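Local coordinates for mandelate racemase / muconate lactonizing enzyme, C-terminal domain protein (Pseudovibrio sp. JE062, PDB 4JHM), which is a member of the enolase superfamily, with a capping N-terminal domain and a TIM-barrel-like C-terminal domain, at residues A[271-276]-A[308-313]; A[295-300]-A[320-325]. One frame throughout, in Å; residues are numbered along the deposited sequence.

Contact 1. Residues A[271-276]-A[308-313]; sequences QDATVC and AANLHV
Two flat groups meet here, the carboxylate of D272 and the amide of N310; the side chains cross at about a right angle, and the carboxylate and amide planes are 55° apart. One face of the carboxylate receives ND2 of N310, which donates to D272 OD1 at 3.0 Å from well above the plane. The backbone N of T274 comes to the same OD1 from the opposite face, 3.1 Å away, closing an Asx turn; the T274 hydroxyl adds a weak bond. As for the amide, D272 OD1 lies close to its plane on the ND2 side, while N310 OD1 accepts from the backbone N of A273 in an almost straight bond of 2.8 Å, the donor tilted 19° from the carbonyl plane. N310 thus donates to one residue and accepts from the next. CG of D272 stands anti to its own backbone N (chi1 -172°), which brings OD1 round to the helix. Beside the polar pair, the methyl groups of A273 and A309 touch, CB to CB at 4.3 Å. ND2 of N310 also hydrogen-bonds to the carbonyl O of T306, within the same helix. The contact fastens the loop between helices 254-262 and 279-291 to helix 304-316 in the barrel domain. With all this buried, both ends of the amide are engaged and its rotation is fixed, while two N-H groups grip D272 OD1 from opposite faces and hold the carboxylate's orientation.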
loop_
_atom_site.group_PDB
_atom_site.type_symbol
_atom_site.label_atom_id
_atom_site.label_comp_id
_atom_site.label_asym_id
_atom_site.label_seq_id
_atom_site.Cartn_x
_atom_site.Cartn_y
_atom_site.Cartn_z
ATOM N N GLN A 271 18.423 -9.997 20.066
ATOM C CA GLN A 271 17.784 -10.172 21.349
ATOM C C GLN A 271 18.787 -10.746 22.314
ATOM O O GLN A 271 19.818 -11.279 21.914
ATOM C CB GLN A 271 16.610 -11.133 21.239
ATOM C CG GLN A 271 15.478 -10.639 20.365
ATOM C CD GLN A 271 14.592 -9.649 21.080
ATOM O OE1 GLN A 271 14.994 -8.519 21.340
ATOM N NE2 GLN A 271 13.370 -10.071 21.401
ATOM N N ASP A 272 18.462 -10.632 23.593
ATOM C CA ASP A 272 19.261 -11.195 24.657
ATOM C C ASP A 272 18.308 -12.045 25.476
ATOM O O ASP A 272 17.221 -11.595 25.841
ATOM C CB ASP A 272 19.864 -10.069 25.500
ATOM C CG ASP A 272 20.865 -10.566 26.520
ATOM O OD1 ASP A 272 20.893 -11.782 26.801
ATOM O OD2 ASP A 272 21.625 -9.728 27.047
ATOM N N ALA A 273 18.698 -13.284 25.741
ATOM C CA ALA A 273 17.854 -14.193 26.489
ATOM C C ALA A 273 17.585 -13.638 27.881
ATOM O O ALA A 273 16.523 -13.868 28.450
ATOM C CB ALA A 273 18.509 -15.560 26.579
ATOM N N THR A 274 18.547 -12.894 28.419
ATOM C CA THR A 274 18.445 -12.354 29.771
ATOM C C THR A 274 17.655 -11.052 29.818
ATOM O O THR A 274 17.639 -10.368 30.845
ATOM C CB THR A 274 19.838 -12.063 30.353
ATOM O OG1 THR A 274 20.464 -11.027 29.590
ATOM C CG2 THR A 274 20.701 -13.307 30.321
ATOM N N VAL A 275 17.008 -10.702 28.706
ATOM C CA VAL A 275 16.233 -9.468 28.630
ATOM C C VAL A 275 14.817 -9.706 28.111
ATOM O O VAL A 275 13.855 -9.170 28.664
ATOM C CB VAL A 275 16.922 -8.422 27.731
ATOM C CG1 VAL A 275 15.966 -7.286 27.404
ATOM C CG2 VAL A 275 18.167 -7.870 28.402
ATOM N N CYS A 276 14.683 -10.508 27.057
ATOM C CA CYS A 276 13.391 -10.654 26.378
ATOM C C CYS A 276 12.457 -11.685 27.014
ATOM O O CYS A 276 11.376 -11.940 26.494
ATOM C CB CYS A 276 13.596 -10.978 24.895
ATOM S SG CYS A 276 14.360 -12.577 24.550
ATOM N N ALA A 308 26.416 -17.765 28.429
ATOM C CA ALA A 308 26.062 -19.158 28.149
ATOM C C ALA A 308 24.621 -19.304 27.665
ATOM O O ALA A 308 24.350 -20.022 26.702
ATOM C CB ALA A 308 26.295 -20.019 29.385
ATOM N N ALA A 309 23.705 -18.619 28.342
ATOM C CA ALA A 309 22.283 -18.684 28.017
ATOM C C ALA A 309 22.038 -18.430 26.537
ATOM O O ALA A 309 21.297 -19.165 25.889
ATOM C CB ALA A 309 21.508 -17.674 28.851
ATOM N N ASN A 310 22.665 -17.381 26.015
ATOM C CA ASN A 310 22.546 -17.025 24.607
ATOM C C ASN A 310 23.319 -17.990 23.717
ATOM O O ASN A 310 22.825 -18.431 22.676
ATOM C CB ASN A 310 23.056 -15.600 24.379
ATOM C CG ASN A 310 22.248 -14.557 25.136
ATOM O OD1 ASN A 310 21.131 -14.214 24.744
ATOM N ND2 ASN A 310 22.817 -14.038 26.216
ATOM N N LEU A 311 24.540 -18.321 24.123
ATOM C CA LEU A 311 25.378 -19.198 23.322
ATOM C C LEU A 311 24.644 -20.503 23.020
ATOM O O LEU A 311 24.720 -21.031 21.908
ATOM C CB LEU A 311 26.699 -19.484 24.039
ATOM C CG LEU A 311 27.572 -20.582 23.419
ATOM C CD1 LEU A 311 27.903 -20.286 21.964
ATOM C CD2 LEU A 311 28.851 -20.758 24.220
ATOM N N HIS A 312 23.928 -21.016 24.014
ATOM C CA HIS A 312 23.249 -22.294 23.872
ATOM C C HIS A 312 22.164 -22.229 22.809
ATOM O O HIS A 312 22.080 -23.080 21.926
ATOM C CB HIS A 312 22.657 -22.734 25.210
ATOM C CG HIS A 312 23.619 -23.491 26.066
ATOM N ND1 HIS A 312 23.979 -24.794 25.800
ATOM C CD2 HIS A 312 24.306 -23.129 27.174
ATOM C CE1 HIS A 312 24.842 -25.203 26.711
ATOM N NE2 HIS A 312 25.058 -24.213 27.557
ATOM N N VAL A 313 21.332 -21.207 22.899
ATOM C CA VAL A 313 20.264 -21.035 21.940
ATOM C C VAL A 313 20.849 -20.911 20.534
ATOM O O VAL A 313 20.324 -21.492 19.588
ATOM C CB VAL A 313 19.408 -19.805 22.291
ATOM C CG1 VAL A 313 18.249 -19.661 21.319
ATOM C CG2 VAL A 313 18.895 -19.920 23.719
#

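Contact 2. Residues A[295-300]-A[320-325]; sequences NLEIQS and CNFFEQ
E297 reaches across to the backbone of N321 and F322 in the segment 320-325, which runs into the last parallel strand of the barrel, 323-326; both segments lie in the TIM-barrel-like domain of the enolase superfamily. This carboxylate accepts the hydrogen bonds: OE2 takes N321 N at 3.0 Å and OE1 takes F322 N at 3.2 Å, both through syn lone pairs, with a weaker bond from N321 N to OE1. Because the chain of E297 bends at chi2 (-54°), its carboxylate turns onto the two successive amides, and OE1 also lies at the edge of the F322 ring. Apolar packing follows along the chain. CD1 of I298 meets CD2 of F323 obliquely at 4.0 Å, and CG1 of I298 lies 4.4 Å from SG of C320. Further on, E324 runs extended beside Q299, the two side chains pointing the same way. The polar ends of this pair are held elsewhere: E324 OE1 by S139 and a salt bridge to K165, Q299 OE1 by N249. Finally, S300 places its hydroxyl over one face of the F323 ring, with OG 3.3 Å above the plane and offset toward the rim.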
loop_
_atom_site.group_PDB
_atom_site.type_symbol
_atom_site.label_atom_id
_atom_site.label_comp_id
_atom_site.label_asym_id
_atom_site.label_seq_id
_atom_site.Cartn_x
_atom_site.Cartn_y
_atom_site.Cartn_z
ATOM N N ASN A 295 18.880 -13.837 10.226
ATOM C CA ASN A 295 19.574 -14.329 11.402
ATOM C C ASN A 295 19.196 -13.578 12.671
ATOM O O ASN A 295 18.668 -12.464 12.616
ATOM C CB ASN A 295 21.079 -14.215 11.186
ATOM C CG ASN A 295 21.577 -15.143 10.104
ATOM O OD1 ASN A 295 20.892 -16.081 9.718
ATOM N ND2 ASN A 295 22.781 -14.889 9.616
ATOM N N LEU A 296 19.468 -14.203 13.809
ATOM C CA LEU A 296 19.304 -13.565 15.097
ATOM C C LEU A 296 20.673 -13.454 15.743
ATOM O O LEU A 296 21.155 -14.407 16.343
ATOM C CB LEU A 296 18.365 -14.379 15.992
ATOM C CG LEU A 296 17.826 -13.639 17.228
ATOM C CD1 LEU A 296 16.708 -14.419 17.899
ATOM C CD2 LEU A 296 18.925 -13.336 18.233
ATOM N N GLU A 297 21.307 -12.296 15.613
ATOM C CA GLU A 297 22.621 -12.080 16.204
ATOM C C GLU A 297 22.467 -11.767 17.685
ATOM O O GLU A 297 22.001 -10.693 18.053
ATOM C CB GLU A 297 23.349 -10.944 15.487
ATOM C CG GLU A 297 23.547 -11.201 14.003
ATOM C CD GLU A 297 24.246 -12.520 13.713
ATOM O OE1 GLU A 297 25.135 -12.907 14.498
ATOM O OE2 GLU A 297 23.918 -13.164 12.689
ATOM N N ILE A 298 22.859 -12.716 18.528
ATOM C CA ILE A 298 22.637 -12.618 19.966
ATOM C C ILE A 298 23.441 -11.500 20.603
ATOM O O ILE A 298 24.584 -11.233 20.234
ATOM C CB ILE A 298 23.000 -13.930 20.708
ATOM C CG1 ILE A 298 24.410 -14.394 20.332
ATOM C CG2 ILE A 298 21.982 -15.020 20.403
ATOM C CD1 ILE A 298 24.874 -15.629 21.074
ATOM N N GLN A 299 22.820 -10.845 21.569
ATOM C CA GLN A 299 23.523 -9.934 22.434
ATOM C C GLN A 299 23.966 -10.733 23.648
ATOM O O GLN A 299 23.238 -10.837 24.636
ATOM C CB GLN A 299 22.606 -8.787 22.838
ATOM C CG GLN A 299 23.149 -7.929 23.958
ATOM C CD GLN A 299 22.723 -6.491 23.823
ATOM O OE1 GLN A 299 22.056 -5.943 24.700
ATOM N NE2 GLN A 299 23.094 -5.870 22.712
ATOM N N SER A 300 25.153 -11.321 23.559
ATOM C CA SER A 300 25.659 -12.182 24.622
ATOM C C SER A 300 26.714 -11.478 25.460
ATOM O O SER A 300 27.450 -12.122 26.189
ATOM C CB SER A 300 26.249 -13.462 24.032
ATOM O OG SER A 300 27.511 -13.218 23.433
ATOM N N CYS A 320 22.330 -17.481 12.760
ATOM C CA CYS A 320 23.077 -16.563 13.622
ATOM C C CYS A 320 24.538 -16.827 13.291
ATOM O O CYS A 320 24.943 -17.980 13.230
ATOM C CB CYS A 320 22.808 -16.818 15.111
ATOM S SG CYS A 320 23.945 -15.976 16.262
ATOM N N ASN A 321 25.317 -15.773 13.066
ATOM C CA ASN A 321 26.705 -15.924 12.626
ATOM C C ASN A 321 27.729 -15.811 13.741
ATOM O O ASN A 321 28.802 -16.397 13.645
ATOM C CB ASN A 321 27.059 -14.879 11.568
ATOM C CG ASN A 321 26.260 -15.036 10.292
ATOM O OD1 ASN A 321 25.994 -16.146 9.840
ATOM N ND2 ASN A 321 25.887 -13.915 9.696
ATOM N N PHE A 322 27.425 -15.052 14.790
ATOM C CA PHE A 322 28.428 -14.793 15.825
ATOM C C PHE A 322 27.936 -14.915 17.267
ATOM O O PHE A 322 26.741 -14.876 17.552
ATOM C CB PHE A 322 29.028 -13.397 15.645
ATOM C CG PHE A 322 29.681 -13.179 14.314
ATOM C CD1 PHE A 322 30.973 -13.623 14.080
ATOM C CD2 PHE A 322 29.010 -12.510 13.300
ATOM C CE1 PHE A 322 31.581 -13.419 12.855
ATOM C CE2 PHE A 322 29.612 -12.301 12.072
ATOM C CZ PHE A 322 30.899 -12.759 11.850
ATOM N N PHE A 323 28.902 -15.060 18.165
ATOM C CA PHE A 323 28.687 -15.002 19.602
ATOM C C PHE A 323 29.460 -13.796 20.097
ATOM O O PHE A 323 30.672 -13.710 19.892
ATOM C CB PHE A 323 29.213 -16.272 20.275
ATOM C CG PHE A 323 29.456 -16.128 21.747
ATOM C CD1 PHE A 323 30.684 -15.697 22.220
ATOM C CD2 PHE A 323 28.468 -16.442 22.664
ATOM C CE1 PHE A 323 30.918 -15.572 23.581
ATOM C CE2 PHE A 323 28.695 -16.319 24.026
ATOM C CZ PHE A 323 29.921 -15.883 24.484
ATOM N N GLU A 324 28.758 -12.858 20.724
ATOM C CA GLU A 324 29.390 -11.650 21.228
ATOM C C GLU A 324 30.305 -11.996 22.402
ATOM O O GLU A 324 29.854 -12.497 23.430
ATOM C CB GLU A 324 28.331 -10.635 21.651
ATOM C CG GLU A 324 28.895 -9.330 22.186
ATOM C CD GLU A 324 27.849 -8.242 22.306
ATOM O OE1 GLU A 324 28.234 -7.056 22.262
ATOM O OE2 GLU A 324 26.647 -8.565 22.442
ATOM N N GLN A 325 31.595 -11.737 22.232
ATOM C CA GLN A 325 32.571 -12.001 23.278
ATOM C C GLN A 325 33.292 -10.718 23.649
ATOM O O GLN A 325 34.142 -10.232 22.897
ATOM C CB GLN A 325 33.594 -13.035 22.806
ATOM C CG GLN A 325 34.699 -13.315 23.813
ATOM C CD GLN A 325 34.238 -14.216 24.939
ATOM O OE1 GLN A 325 33.954 -13.758 26.047
ATOM N NE2 GLN A 325 34.148 -15.506 24.655
#

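How the contacts relate
Contacts 1 and 2 interlock along the chain, their segments alternating, and their centres lie about 9 Å apart. The loop segments 271-276 and 295-300 join directly: Q299 N probably donates a hydrogen bond to Q271 O, at 3.1 Å. The other two segments follow one another, helix 304-316 leading into strand 323-326, and they pack where CB of L311 lies 3.7 Å from CE2 of F323. N310 also serves both contacts, since I298 and S300 of contact 2 touch its side chain. Together they join helix 304-316 and strand 323-326 to the two loops. In this family the active site lies at the C-terminal ends of the barrel strands, and D272, Q299 and E324 are probably near it.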